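Long-range contacts in mannan endo-1,6-alpha-mannosidase (Chaetomium thermophilum, PDB 6RY0), which probably cleaves alpha-1,6-mannosidic linkages and, as a likely transglycosidase, helps to transfer GPI-anchored glycoproteins into the fungal cell wall: residues A[42-47]-A[394-399]; A[114-119]-A[156-161]; A[192-197]-A[246-251]; A[221-226]-A[281-286]. All coordinates share one frame; numbering follows the deposited sequence. Where two conformers were deposited one is given.

Interaction 1. Residues A[42-47]-A[394-399]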
loop_
_atom_site.group_PDB
_atom_site.type_symbol
_atom_site.label_atom_id
_atom_site.label_comp_id
_atom_site.label_asym_id
_atom_site.label_seq_id
_atom_site.Cartn_x
_atom_site.Cartn_y
_atom_site.Cartn_z
ATOM N N THR A 42 -11.613 0.338 18.431
ATOM C CA THR A 42 -11.619 1.757 18.772
ATOM C C THR A 42 -10.766 2.564 17.820
ATOM O O THR A 42 -11.153 3.674 17.411
ATOM C CB THR A 42 -11.160 1.930 20.238
ATOM O OG1 THR A 42 -11.967 1.124 21.101
ATOM C CG2 THR A 42 -11.197 3.380 20.671
ATOM N N LEU A 43 -9.632 2.010 17.410
ATOM C CA LEU A 43 -8.790 2.674 16.419
ATOM C C LEU A 43 -9.524 2.775 15.077
ATOM O O LEU A 43 -9.372 3.775 14.343
ATOM C CB LEU A 43 -7.478 1.913 16.252
ATOM C CG LEU A 43 -6.511 2.076 17.424
ATOM C CD1 LEU A 43 -5.520 0.932 17.440
ATOM C CD2 LEU A 43 -5.817 3.403 17.354
ATOM N N ALA A 44 -10.316 1.771 14.724
ATOM C CA ALA A 44 -11.085 1.805 13.491
ATOM C C ALA A 44 -12.131 2.920 13.555
ATOM O O ALA A 44 -12.410 3.588 12.554
ATOM C CB ALA A 44 -11.717 0.444 13.203
ATOM N N TYR A 45 -12.740 3.106 14.717
ATOM C CA TYR A 45 -13.685 4.203 14.941
ATOM C C TYR A 45 -12.979 5.549 14.787
ATOM O O TYR A 45 -13.464 6.422 14.073
ATOM C CB TYR A 45 -14.310 4.019 16.348
ATOM C CG TYR A 45 -15.235 5.144 16.728
ATOM C CD1 TYR A 45 -14.753 6.317 17.277
ATOM C CD2 TYR A 45 -16.623 5.019 16.533
ATOM C CE1 TYR A 45 -15.661 7.376 17.577
ATOM C CE2 TYR A 45 -17.501 6.049 16.843
ATOM C CZ TYR A 45 -17.009 7.210 17.314
ATOM O OH TYR A 45 -17.845 8.266 17.590
ATOM N N ASP A 46 -11.855 5.745 15.471
ATOM C CA ASP A 46 -11.179 7.031 15.408
ATOM C C ASP A 46 -10.687 7.351 14.015
ATOM O O ASP A 46 -10.746 8.506 13.605
ATOM C CB ASP A 46 -10.030 7.105 16.402
ATOM C CG ASP A 46 -10.475 7.496 17.801
ATOM O OD1 ASP A 46 -11.685 7.755 17.993
ATOM O OD2 ASP A 46 -9.595 7.568 18.715
ATOM N N MET A 47 -10.224 6.373 13.250
ATOM C CA MET A 47 -9.811 6.644 11.883
ATOM C C MET A 47 -11.034 7.039 11.030
ATOM O O MET A 47 -10.960 7.937 10.203
ATOM C CB MET A 47 -9.099 5.413 11.311
ATOM C CG MET A 47 -8.718 5.465 9.849
ATOM S SD MET A 47 -7.551 6.762 9.498
ATOM C CE MET A 47 -7.835 7.087 7.773
ATOM N N SER A 394 -2.069 4.414 10.297
ATOM C CA SER A 394 -0.898 3.614 10.575
ATOM C C SER A 394 -1.008 2.840 11.873
ATOM O O SER A 394 -0.585 1.674 11.916
ATOM C CB SER A 394 0.368 4.473 10.529
ATOM O OG SER A 394 0.630 4.865 9.197
ATOM N N VAL A 395 -1.553 3.444 12.935
ATOM C CA VAL A 395 -1.717 2.695 14.167
ATOM C C VAL A 395 -2.792 1.614 14.003
ATOM O O VAL A 395 -2.619 0.494 14.481
ATOM C CB VAL A 395 -2.009 3.598 15.367
ATOM C CG1 VAL A 395 -2.160 2.759 16.632
ATOM C CG2 VAL A 395 -0.886 4.621 15.523
ATOM N N LEU A 396 -3.896 1.938 13.331
ATOM C CA LEU A 396 -4.913 0.934 13.042
ATOM C C LEU A 396 -4.300 -0.281 12.331
ATOM O O LEU A 396 -4.567 -1.434 12.689
ATOM C CB LEU A 396 -6.033 1.538 12.213
ATOM C CG LEU A 396 -7.092 0.561 11.674
ATOM C CD1 LEU A 396 -7.807 -0.142 12.792
ATOM C CD2 LEU A 396 -8.078 1.319 10.802
ATOM N N ALA A 397 -3.482 -0.018 11.318
ATOM C CA ALA A 397 -2.821 -1.075 10.571
ATOM C C ALA A 397 -1.909 -1.916 11.461
ATOM O O ALA A 397 -1.931 -3.146 11.414
ATOM C CB ALA A 397 -2.009 -0.437 9.440
ATOM N N ALA A 398 -1.103 -1.256 12.280
ATOM C CA ALA A 398 -0.150 -1.969 13.128
ATOM C C ALA A 398 -0.857 -2.835 14.154
ATOM O O ALA A 398 -0.461 -3.977 14.396
ATOM C CB ALA A 398 0.800 -0.986 13.813
ATOM N N VAL A 399 -1.889 -2.299 14.795
ATOM C CA VAL A 399 -2.570 -3.051 15.836
ATOM C C VAL A 399 -3.378 -4.192 15.238
ATOM O O VAL A 399 -3.334 -5.324 15.727
ATOM C CB VAL A 399 -3.413 -2.108 16.722
ATOM C CG1 VAL A 399 -4.288 -2.907 17.686
ATOM C CG2 VAL A 399 -2.504 -1.160 17.478
#

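Interaction 2. Residues A[114-119]-A[156-161]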
loop_
_atom_site.group_PDB
_atom_site.type_symbol
_atom_site.label_atom_id
_atom_site.label_comp_id
_atom_site.label_asym_id
_atom_site.label_seq_id
_atom_site.Cartn_x
_atom_site.Cartn_y
_atom_site.Cartn_z
ATOM N N ALA A 114 -13.522 1.302 -15.373
ATOM C CA ALA A 114 -13.311 0.279 -14.346
ATOM C C ALA A 114 -11.828 -0.088 -14.219
ATOM O O ALA A 114 -11.457 -1.262 -14.147
ATOM C CB ALA A 114 -14.189 -0.941 -14.559
ATOM N N ASP A 115 -11.006 0.945 -14.135
ATOM C CA ASP A 115 -9.563 0.810 -14.182
ATOM C C ASP A 115 -8.866 1.737 -13.195
ATOM O O ASP A 115 -7.645 1.889 -13.248
ATOM C CB ASP A 115 -9.016 1.044 -15.584
ATOM C CG ASP A 115 -9.288 2.423 -16.115
ATOM O OD1 ASP A 115 -9.965 3.204 -15.419
ATOM O OD2 ASP A 115 -8.816 2.712 -17.238
ATOM N N TYR A 116 -9.621 2.364 -12.281
ATOM C CA TYR A 116 -9.065 3.340 -11.348
ATOM C C TYR A 116 -8.325 4.466 -12.058
ATOM O O TYR A 116 -7.336 4.994 -11.549
ATOM C CB TYR A 116 -8.259 2.674 -10.217
ATOM C CG TYR A 116 -9.163 2.013 -9.213
ATOM C CD1 TYR A 116 -10.008 2.779 -8.434
ATOM C CD2 TYR A 116 -9.204 0.645 -9.027
ATOM C CE1 TYR A 116 -10.878 2.212 -7.529
ATOM C CE2 TYR A 116 -10.069 0.052 -8.101
ATOM C CZ TYR A 116 -10.911 0.841 -7.377
ATOM O OH TYR A 116 -11.766 0.234 -6.485
ATOM N N GLN A 117 -8.878 4.915 -13.199
ATOM C CA GLN A 117 -8.416 6.125 -13.862
ATOM C C GLN A 117 -9.555 7.112 -14.076
ATOM O O GLN A 117 -9.812 7.555 -15.189
ATOM C CB GLN A 117 -7.730 5.810 -15.189
ATOM C CG GLN A 117 -6.592 4.811 -14.999
ATOM C CD GLN A 117 -5.716 4.695 -16.205
ATOM O OE1 GLN A 117 -4.658 5.332 -16.268
ATOM N NE2 GLN A 117 -6.141 3.911 -17.188
ATOM N N PRO A 118 -10.250 7.495 -13.001
ATOM C CA PRO A 118 -11.293 8.484 -13.166
ATOM C C PRO A 118 -10.640 9.828 -13.648
ATOM O O PRO A 118 -9.699 10.323 -13.098
ATOM C CB PRO A 118 -11.874 8.598 -11.754
ATOM C CG PRO A 118 -10.787 8.241 -10.843
ATOM C CD PRO A 118 -10.050 7.129 -11.593
ATOM N N PRO A 119 -11.108 10.384 -14.783
ATOM C CA PRO A 119 -10.343 11.497 -15.388
ATOM C C PRO A 119 -10.461 12.799 -14.613
ATOM O O PRO A 119 -9.613 13.700 -14.762
ATOM C CB PRO A 119 -10.961 11.632 -16.795
ATOM C CG PRO A 119 -12.318 11.035 -16.690
ATOM C CD PRO A 119 -12.157 9.894 -15.691
ATOM N N LEU A 156 -11.299 -8.727 -8.377
ATOM C CA LEU A 156 -10.225 -9.264 -9.177
ATOM C C LEU A 156 -10.147 -8.514 -10.519
ATOM O O LEU A 156 -9.063 -8.150 -10.975
ATOM C CB LEU A 156 -10.398 -10.764 -9.412
ATOM C CG LEU A 156 -9.376 -11.417 -10.361
ATOM C CD1 LEU A 156 -7.976 -11.337 -9.826
ATOM C CD2 LEU A 156 -9.756 -12.859 -10.625
ATOM N N ALA A 157 -11.299 -8.283 -11.145
ATOM C CA ALA A 157 -11.349 -7.575 -12.415
ATOM C C ALA A 157 -10.753 -6.169 -12.316
ATOM O O ALA A 157 -10.126 -5.692 -13.266
ATOM C CB ALA A 157 -12.765 -7.500 -12.927
ATOM N N LEU A 158 -10.984 -5.489 -11.202
ATOM C CA LEU A 158 -10.408 -4.160 -11.012
ATOM C C LEU A 158 -8.898 -4.228 -10.897
ATOM O O LEU A 158 -8.176 -3.409 -11.495
ATOM C CB LEU A 158 -11.025 -3.491 -9.777
ATOM C CG LEU A 158 -12.467 -2.996 -9.971
ATOM C CD1 LEU A 158 -13.111 -2.743 -8.638
ATOM C CD2 LEU A 158 -12.501 -1.754 -10.866
ATOM N N ALA A 159 -8.383 -5.184 -10.117
ATOM C CA ALA A 159 -6.936 -5.372 -10.040
ATOM C C ALA A 159 -6.338 -5.693 -11.401
ATOM O O ALA A 159 -5.293 -5.168 -11.779
ATOM C CB ALA A 159 -6.624 -6.461 -9.029
ATOM N N GLN A 160 -6.996 -6.580 -12.146
ATOM C CA GLN A 160 -6.553 -6.915 -13.486
ATOM C C GLN A 160 -6.547 -5.714 -14.416
ATOM O O GLN A 160 -5.665 -5.590 -15.259
ATOM C CB GLN A 160 -7.464 -7.991 -14.104
ATOM C CG GLN A 160 -7.323 -9.341 -13.453
ATOM C CD GLN A 160 -8.320 -10.318 -14.012
ATOM O OE1 GLN A 160 -9.498 -10.016 -14.136
ATOM N NE2 GLN A 160 -7.851 -11.507 -14.331
ATOM N N ALA A 161 -7.530 -4.818 -14.278
ATOM C CA ALA A 161 -7.582 -3.641 -15.136
ATOM C C ALA A 161 -6.432 -2.695 -14.847
ATOM O O ALA A 161 -5.796 -2.186 -15.761
ATOM C CB ALA A 161 -8.902 -2.928 -14.967
HETATM O O HOH W 1 -12.285 -3.890 -14.233
#

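Interaction 3. Residues A[192-197]-A[246-251]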
loop_
_atom_site.group_PDB
_atom_site.type_symbol
_atom_site.label_atom_id
_atom_site.label_comp_id
_atom_site.label_asym_id
_atom_site.label_seq_id
_atom_site.Cartn_x
_atom_site.Cartn_y
_atom_site.Cartn_z
ATOM N N ASN A 192 9.086 12.630 -16.129
ATOM C CA ASN A 192 10.487 12.320 -16.368
ATOM C C ASN A 192 11.178 11.552 -15.237
ATOM O O ASN A 192 12.351 11.234 -15.361
ATOM C CB ASN A 192 11.264 13.614 -16.643
ATOM C CG ASN A 192 11.334 14.546 -15.428
ATOM O OD1 ASN A 192 10.476 14.561 -14.571
ATOM N ND2 ASN A 192 12.377 15.349 -15.374
ATOM N N TYR A 193 10.456 11.244 -14.163
ATOM C CA TYR A 193 11.020 10.537 -13.022
ATOM C C TYR A 193 10.548 9.087 -13.063
ATOM O O TYR A 193 9.352 8.812 -12.973
ATOM C CB TYR A 193 10.560 11.211 -11.734
ATOM C CG TYR A 193 11.244 10.796 -10.448
ATOM C CD1 TYR A 193 12.627 10.789 -10.337
ATOM C CD2 TYR A 193 10.510 10.507 -9.294
ATOM C CE1 TYR A 193 13.250 10.462 -9.131
ATOM C CE2 TYR A 193 11.136 10.188 -8.095
ATOM C CZ TYR A 193 12.506 10.181 -8.015
ATOM O OH TYR A 193 13.174 9.879 -6.845
ATOM N N LYS A 194 11.478 8.158 -13.226
ATOM C CA LYS A 194 11.152 6.735 -13.134
ATOM C C LYS A 194 11.492 6.314 -11.716
ATOM O O LYS A 194 12.655 6.268 -11.331
ATOM C CB LYS A 194 11.907 5.914 -14.170
ATOM C CG LYS A 194 11.385 6.114 -15.593
ATOM C CD LYS A 194 11.923 5.172 -16.630
ATOM C CE LYS A 194 11.065 5.254 -17.870
ATOM N NZ LYS A 194 11.445 4.244 -18.911
ATOM N N ASN A 195 10.464 6.078 -10.919
ATOM C CA ASN A 195 10.671 5.885 -9.521
ATOM C C ASN A 195 10.337 4.485 -9.062
ATOM O O ASN A 195 9.651 3.708 -9.721
ATOM C CB ASN A 195 9.977 6.937 -8.695
ATOM C CG ASN A 195 8.506 6.981 -8.859
ATOM O OD1 ASN A 195 7.892 6.259 -9.656
ATOM N ND2 ASN A 195 7.890 7.848 -8.083
ATOM N N THR A 196 10.880 4.150 -7.901
ATOM C CA THR A 196 10.659 2.837 -7.350
ATOM C C THR A 196 9.200 2.557 -7.118
ATOM O O THR A 196 8.733 1.474 -7.482
ATOM C CB THR A 196 11.481 2.655 -6.083
ATOM O OG1 THR A 196 12.836 2.829 -6.468
ATOM C CG2 THR A 196 11.238 1.298 -5.470
ATOM N N ILE A 197 8.470 3.477 -6.500
ATOM C CA ILE A 197 7.136 3.118 -6.036
ATOM C C ILE A 197 6.208 2.746 -7.205
ATOM O O ILE A 197 5.415 1.804 -7.082
ATOM C CB ILE A 197 6.522 4.181 -5.108
ATOM C CG1 ILE A 197 5.209 3.677 -4.501
ATOM C CG2 ILE A 197 6.335 5.537 -5.813
ATOM C CD1 ILE A 197 5.355 2.529 -3.637
ATOM N N GLY A 246 15.098 7.869 -10.196
ATOM C CA GLY A 246 16.056 8.602 -10.997
ATOM C C GLY A 246 15.329 9.175 -12.205
ATOM O O GLY A 246 14.181 8.804 -12.479
ATOM N N HIS A 247 15.960 10.090 -12.931
ATOM C CA HIS A 247 15.313 10.784 -14.036
ATOM C C HIS A 247 15.799 10.313 -15.394
ATOM O O HIS A 247 17.004 10.055 -15.612
ATOM C CB HIS A 247 15.548 12.288 -13.936
ATOM C CG HIS A 247 14.906 12.909 -12.741
ATOM N ND1 HIS A 247 15.562 13.048 -11.540
ATOM C CD2 HIS A 247 13.667 13.423 -12.557
ATOM C CE1 HIS A 247 14.756 13.626 -10.665
ATOM N NE2 HIS A 247 13.595 13.859 -11.256
ATOM N N VAL A 248 14.879 10.300 -16.359
ATOM C CA VAL A 248 15.221 9.827 -17.693
ATOM C C VAL A 248 16.297 10.654 -18.380
ATOM O O VAL A 248 17.096 10.111 -19.128
ATOM C CB VAL A 248 13.967 9.712 -18.593
ATOM C CG1 VAL A 248 12.990 8.748 -17.982
ATOM C CG2 VAL A 248 13.358 11.038 -18.874
ATOM N N GLU A 249 16.356 11.958 -18.143
ATOM C CA GLU A 249 17.373 12.793 -18.770
ATOM C C GLU A 249 18.786 12.390 -18.379
ATOM O O GLU A 249 19.728 12.763 -19.060
ATOM C CB GLU A 249 17.178 14.261 -18.373
ATOM C CG GLU A 249 15.894 14.875 -18.806
ATOM C CD GLU A 249 14.771 14.760 -17.799
ATOM O OE1 GLU A 249 14.787 13.866 -16.929
ATOM O OE2 GLU A 249 13.841 15.586 -17.902
ATOM N N HIS A 250 18.933 11.686 -17.257
ATOM C CA HIS A 250 20.226 11.191 -16.810
ATOM C C HIS A 250 20.336 9.685 -16.942
ATOM O O HIS A 250 21.162 9.061 -16.259
ATOM C CB HIS A 250 20.479 11.609 -15.365
ATOM C CG HIS A 250 20.465 13.078 -15.192
ATOM N ND1 HIS A 250 21.362 13.890 -15.846
ATOM C CD2 HIS A 250 19.661 13.890 -14.476
ATOM C CE1 HIS A 250 21.106 15.147 -15.532
ATOM N NE2 HIS A 250 20.083 15.174 -14.699
ATOM N N ASN A 251 19.490 9.085 -17.764
ATOM C CA ASN A 251 19.489 7.633 -17.897
ATOM C C ASN A 251 19.267 6.957 -16.550
ATOM O O ASN A 251 19.726 5.843 -16.307
ATOM C CB ASN A 251 20.769 7.096 -18.547
ATOM C CG ASN A 251 20.918 7.512 -19.979
ATOM O OD1 ASN A 251 19.968 7.601 -20.744
ATOM N ND2 ASN A 251 22.143 7.724 -20.363
HETATM O O HOH W 2 10.403 15.117 -11.454
#

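Interaction 4. Residues A[221-226]-A[281-286]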
loop_
_atom_site.group_PDB
_atom_site.type_symbol
_atom_site.label_atom_id
_atom_site.label_comp_id
_atom_site.label_asym_id
_atom_site.label_seq_id
_atom_site.Cartn_x
_atom_site.Cartn_y
_atom_site.Cartn_z
ATOM N N TRP A 221 5.938 -10.756 -16.153
ATOM C CA TRP A 221 6.042 -9.304 -16.032
ATOM C C TRP A 221 6.641 -8.892 -14.690
ATOM O O TRP A 221 7.468 -7.976 -14.620
ATOM C CB TRP A 221 4.687 -8.650 -16.234
ATOM C CG TRP A 221 4.345 -8.309 -17.633
ATOM C CD1 TRP A 221 3.491 -8.978 -18.479
ATOM C CD2 TRP A 221 4.746 -7.138 -18.321
ATOM N NE1 TRP A 221 3.344 -8.288 -19.648
ATOM C CE2 TRP A 221 4.084 -7.133 -19.570
ATOM C CE3 TRP A 221 5.576 -6.084 -17.989
ATOM C CZ2 TRP A 221 4.228 -6.098 -20.476
ATOM C CZ3 TRP A 221 5.742 -5.078 -18.896
ATOM C CH2 TRP A 221 5.076 -5.087 -20.125
ATOM N N ALA A 222 6.183 -9.524 -13.615
ATOM C CA ALA A 222 6.714 -9.165 -12.292
ATOM C C ALA A 222 8.211 -9.396 -12.246
ATOM O O ALA A 222 8.967 -8.562 -11.745
ATOM C CB ALA A 222 5.992 -9.965 -11.235
ATOM N N GLU A 223 8.665 -10.537 -12.770
ATOM C CA GLU A 223 10.101 -10.872 -12.856
ATOM C C GLU A 223 10.830 -9.755 -13.614
ATOM O O GLU A 223 11.903 -9.291 -13.210
ATOM C CB GLU A 223 10.356 -12.246 -13.560
ATOM C CG GLU A 223 9.768 -13.599 -12.946
ATOM C CD GLU A 223 10.758 -14.462 -12.100
ATOM O OE1 GLU A 223 11.878 -13.947 -11.875
ATOM O OE2 GLU A 223 10.400 -15.633 -11.626
ATOM N N LYS A 224 10.281 -9.376 -14.768
ATOM C CA LYS A 224 10.922 -8.388 -15.620
ATOM C C LYS A 224 11.082 -7.070 -14.880
ATOM O O LYS A 224 12.144 -6.420 -14.954
ATOM C CB LYS A 224 10.074 -8.212 -16.891
ATOM C CG LYS A 224 10.610 -7.232 -17.894
ATOM C CD LYS A 224 9.675 -7.180 -19.104
ATOM C CE LYS A 224 10.361 -6.978 -20.441
ATOM N NZ LYS A 224 10.927 -5.646 -20.467
ATOM N N ILE A 225 10.028 -6.621 -14.199
ATOM C CA ILE A 225 10.099 -5.322 -13.532
ATOM C C ILE A 225 11.034 -5.364 -12.331
ATOM O O ILE A 225 11.796 -4.410 -12.103
ATOM C CB ILE A 225 8.697 -4.853 -13.120
ATOM C CG1 ILE A 225 7.824 -4.633 -14.318
ATOM C CG2 ILE A 225 8.753 -3.667 -12.167
ATOM C CD1 ILE A 225 8.228 -3.426 -15.128
ATOM N N PHE A 226 11.023 -6.448 -11.570
ATOM C CA PHE A 226 11.969 -6.580 -10.465
ATOM C C PHE A 226 13.403 -6.546 -10.978
ATOM O O PHE A 226 14.267 -5.865 -10.424
ATOM C CB PHE A 226 11.712 -7.873 -9.706
ATOM C CG PHE A 226 12.471 -7.922 -8.412
ATOM C CD1 PHE A 226 13.776 -8.367 -8.378
ATOM C CD2 PHE A 226 11.872 -7.515 -7.209
ATOM C CE1 PHE A 226 14.465 -8.391 -7.158
ATOM C CE2 PHE A 226 12.555 -7.543 -6.023
ATOM C CZ PHE A 226 13.833 -7.968 -6.014
ATOM N N GLN A 281 14.358 -20.658 -5.630
ATOM C CA GLN A 281 15.287 -20.181 -4.612
ATOM C C GLN A 281 15.714 -18.738 -4.809
ATOM O O GLN A 281 15.980 -18.036 -3.842
ATOM C CB GLN A 281 16.530 -21.077 -4.605
ATOM C CG GLN A 281 17.558 -20.743 -3.544
ATOM C CD GLN A 281 17.061 -20.942 -2.149
ATOM O OE1 GLN A 281 16.280 -21.863 -1.865
ATOM N NE2 GLN A 281 17.523 -20.086 -1.246
ATOM N N LYS A 282 15.789 -18.272 -6.046
ATOM C CA LYS A 282 16.195 -16.886 -6.247
ATOM C C LYS A 282 15.231 -15.924 -5.554
ATOM O O LYS A 282 15.652 -14.886 -5.037
ATOM C CB LYS A 282 16.377 -16.537 -7.724
ATOM C CG LYS A 282 15.162 -16.226 -8.517
ATOM C CD LYS A 282 15.522 -15.943 -9.991
ATOM C CE LYS A 282 14.279 -15.605 -10.796
ATOM N NZ LYS A 282 14.555 -15.507 -12.218
ATOM N N TRP A 283 13.954 -16.246 -5.542
ATOM C CA TRP A 283 12.985 -15.414 -4.857
ATOM C C TRP A 283 13.093 -15.521 -3.353
ATOM O O TRP A 283 12.875 -14.524 -2.666
ATOM C CB TRP A 283 11.553 -15.675 -5.354
ATOM C CG TRP A 283 11.334 -15.112 -6.721
ATOM C CD1 TRP A 283 11.124 -15.803 -7.886
ATOM C CD2 TRP A 283 11.302 -13.730 -7.078
ATOM N NE1 TRP A 283 10.990 -14.945 -8.938
ATOM C CE2 TRP A 283 11.087 -13.658 -8.469
ATOM C CE3 TRP A 283 11.421 -12.545 -6.351
ATOM C CZ2 TRP A 283 10.997 -12.433 -9.139
ATOM C CZ3 TRP A 283 11.330 -11.350 -7.029
ATOM C CH2 TRP A 283 11.149 -11.301 -8.400
ATOM N N LYS A 284 13.398 -16.694 -2.821
ATOM C CA LYS A 284 13.672 -16.795 -1.394
ATOM C C LYS A 284 14.839 -15.904 -1.016
ATOM O O LYS A 284 14.799 -15.208 -0.003
ATOM C CB LYS A 284 13.948 -18.236 -0.957
ATOM C CG LYS A 284 14.034 -18.343 0.562
ATOM C CD LYS A 284 14.264 -19.745 1.043
ATOM C CE LYS A 284 14.388 -19.810 2.558
ATOM N NZ LYS A 284 15.576 -19.074 3.069
ATOM N N ASP A 285 15.894 -15.932 -1.821
ATOM C CA ASP A 285 17.067 -15.113 -1.554
ATOM C C ASP A 285 16.723 -13.643 -1.566
ATOM O O ASP A 285 17.216 -12.867 -0.734
ATOM C CB ASP A 285 18.175 -15.363 -2.588
ATOM C CG ASP A 285 18.760 -16.740 -2.543
ATOM O OD1 ASP A 285 18.607 -17.438 -1.525
ATOM O OD2 ASP A 285 19.436 -17.109 -3.520
ATOM N N ARG A 286 15.873 -13.238 -2.511
ATOM C CA ARG A 286 15.458 -11.840 -2.614
ATOM C C ARG A 286 14.607 -11.433 -1.408
ATOM O O ARG A 286 14.797 -10.351 -0.860
ATOM C CB ARG A 286 14.727 -11.599 -3.942
ATOM C CG ARG A 286 15.650 -11.690 -5.138
ATOM C CD ARG A 286 14.921 -11.891 -6.439
ATOM N NE ARG A 286 15.888 -12.166 -7.484
ATOM C CZ ARG A 286 15.627 -12.142 -8.768
ATOM N NH1 ARG A 286 14.408 -11.854 -9.203
ATOM N NH2 ARG A 286 16.613 -12.427 -9.622
#

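Interaction 1. Residues A[42-47]-A[394-399]
Leu-43 and Leu-396 stand closest in register where helix 33-48 passes helix 389-401, and the contact is apolar, made mainly by branched side chains. The helix segments run antiparallel, with N-to-C directions 158° apart and axes approaching to 9.1 Å. Methyl-to-methyl packing comes first. The fork of Leu-43 lies across the two valines at about a right angle: Leu-43 CD1 meets Val-399 CG2 at 3.7 Å, while CD2 turns to Val-395 CG1 at 3.8 Å. Methyl-to-backbone packing is the second kind. Leu-396 has its CG anti to the backbone N (chi1 172°), which places CD1 only 3.7 Å from the Ala-44 N atom and 4.0 Å from Ala-44 CB, so the small alanine lets the leucine approach the opposing backbone. Tyr-86 of helix 76-93 borders the same spot, touching Leu-396 and bonding through its hydroxyl to Ala-44 O. In a GH76 protein, whose fold is an (alpha/alpha)6 barrel, the pair joins helix 33-48 to a helix close to the end of the family region. With every touching residue buried, the attraction between these two segments is one of shape and exclusion of water, lacking the directionality of polar bonds.

Interaction 2. Residues A[114-119]-A[156-161]
An Asx turn shapes the loop that carries Ala-114, Asp-115 and Tyr-116 onto Leu-158 and Ala-161 of helix 155-167. In the turn, Asp-115 OD1 accepts from Gln-117 N at 3.0 Å, and the other oxygen, OD2, takes Gln-117 NE2 at 2.9 Å. Both donors sit above the carboxylate plane, and together they hold the group on its own loop, away from residues 156-161. What meets those residues is mostly apolar side chain or backbone. The carbonyl Ala-114 O approaches Ala-161 CB at 3.2 Å and Leu-158 CD2 at 3.5 Å, a close fit of an oxygen against two methyl groups. A water donates to the same Ala-114 O at 2.8 Å and, more weakly, to Ala-157 O, bridging loop and helix. Leu-158 crosses Tyr-116 at about a right angle: Leu-158 CB lies 4.0 Å from Tyr-116 CE2, while CD1 reaches the phenolic OH at 3.9 Å. That hydroxyl bonds to Met-106 O, and the ring stacks on Trp-133 of helix 127-142, which also carries Asp-129, a calcium ligand in another structure of this protein. Van der Waals packing and one water thus join loop to helix segment, whereas the polar side chains of the loop are spent on holding its turn and on neighbours elsewhere.

Interaction 3. Residues A[192-197]-A[246-251]
Asn-192 reaches the 246-251 segment with both its backbone and its side chain. Asn-192 O accepts from Val-248 N at 2.9 Å, almost straight at 166°, and also draws in the CA-H of His-247. From the side-chain amide, Asn-192 ND2 donates to Glu-249 OE2 at 2.9 Å, using the syn lone pair of the carboxylate, whose plane stands at 82° to the amide. Glu-249 gets there because its chain bends at chi2 (91°). Asn-192 OD1, in turn, accepts from a water that is weakly linked to His-247 NE2. Next along, Lys-194 and Gly-246 form the hydrogen-bonded pair of a two-stranded antiparallel sheet, strands 193-195 and 245-247: Lys-194 N donates to Gly-246 O at 2.9 Å and Gly-246 N returns a bond to Lys-194 O at 3.1 Å. Tyr-193 and His-247 make the adjoining non-hydrogen-bonded pair. On the sheet face they share, Tyr-193 CD1 comes over the imidazole face, 3.3 Å from His-247 NE2, with the two rings oblique to one another. Their polar ends are engaged elsewhere, the tyrosine hydroxyl by Asp-244 and Asn-256, the histidine ND1 by Asp-254. On the other face the extended Lys-194 chain passes Val-248 at about a right angle, Lys-194 CG lying 3.9 Å from Val-248 CG1. The Lys-194 ammonium ends in a salt bridge to Asp-173 and in bonds to the carbonyls of Thr-175, Gly-178 and Gly-179.

Interaction 4. Residues A[221-226]-A[281-286]
Trp-283 points the edge of its six-membered ring at the face of Phe-226. The planes stand 71° apart in a T-shaped pair, with Trp-283 CH2 3.6 Å from Phe-226 CG and the ring centroids 5.0 Å apart. Further along the indole edge, the pyrrole N-H is directed at Glu-223: Trp-283 NE1 donates to Glu-223 OE2 at 2.8 Å and 174°. The acceptor lies in the indole plane, and the carboxylate and indole planes stand 61° apart. Glu-223 bends at chi2 to present this group. Glu-223 OE1 makes a salt bridge with Lys-282 NZ at 3.1 Å, the hydrogen bond itself being weak. Both links belong to one of two deposited Glu-223 conformers and may not be permanent. These long side chains bridge helices 216-231 and 281-298, whose local axes come no nearer than 13.5 Å within the all-helical (alpha/alpha)6 barrel expected of family 76; Met-274 of helix 261-278 touches both Glu-223 and Trp-283. Arg-286 runs past Phe-226 in the opposite sense, Arg-286 CD lying 3.6 Å from Phe-226 CE1. The guanidinium is nearly parallel to the phenyl plane but displaced obliquely from it, and NH1 lies over the indole face of Trp-283, with a weak, long ion pair to Asp-227.

In the fold
Interaction 1 spans the greatest length of chain, joining helix 33-48 to helix 389-401, and the other three lie within that span. Interaction 2 closes before interactions 3 and 4 open; its centre is about 25 Å from each of theirs. The latter two interleave, because helix 216-231 lies between strands 193-195 and 245-247 while its partner, helix 281-298, follows both. Their centres are about 21 Å apart, their nearest atoms about 7 Å. Interaction 1 lies across the chain's centre from both, its centre about 35 Å from that of interaction 3 and about 33 Å from that of interaction 4. The contacts therefore tie the family 76 helical domain together at separate places, and its bound calcium ion is held by Asp-73 and His-385, outside all four.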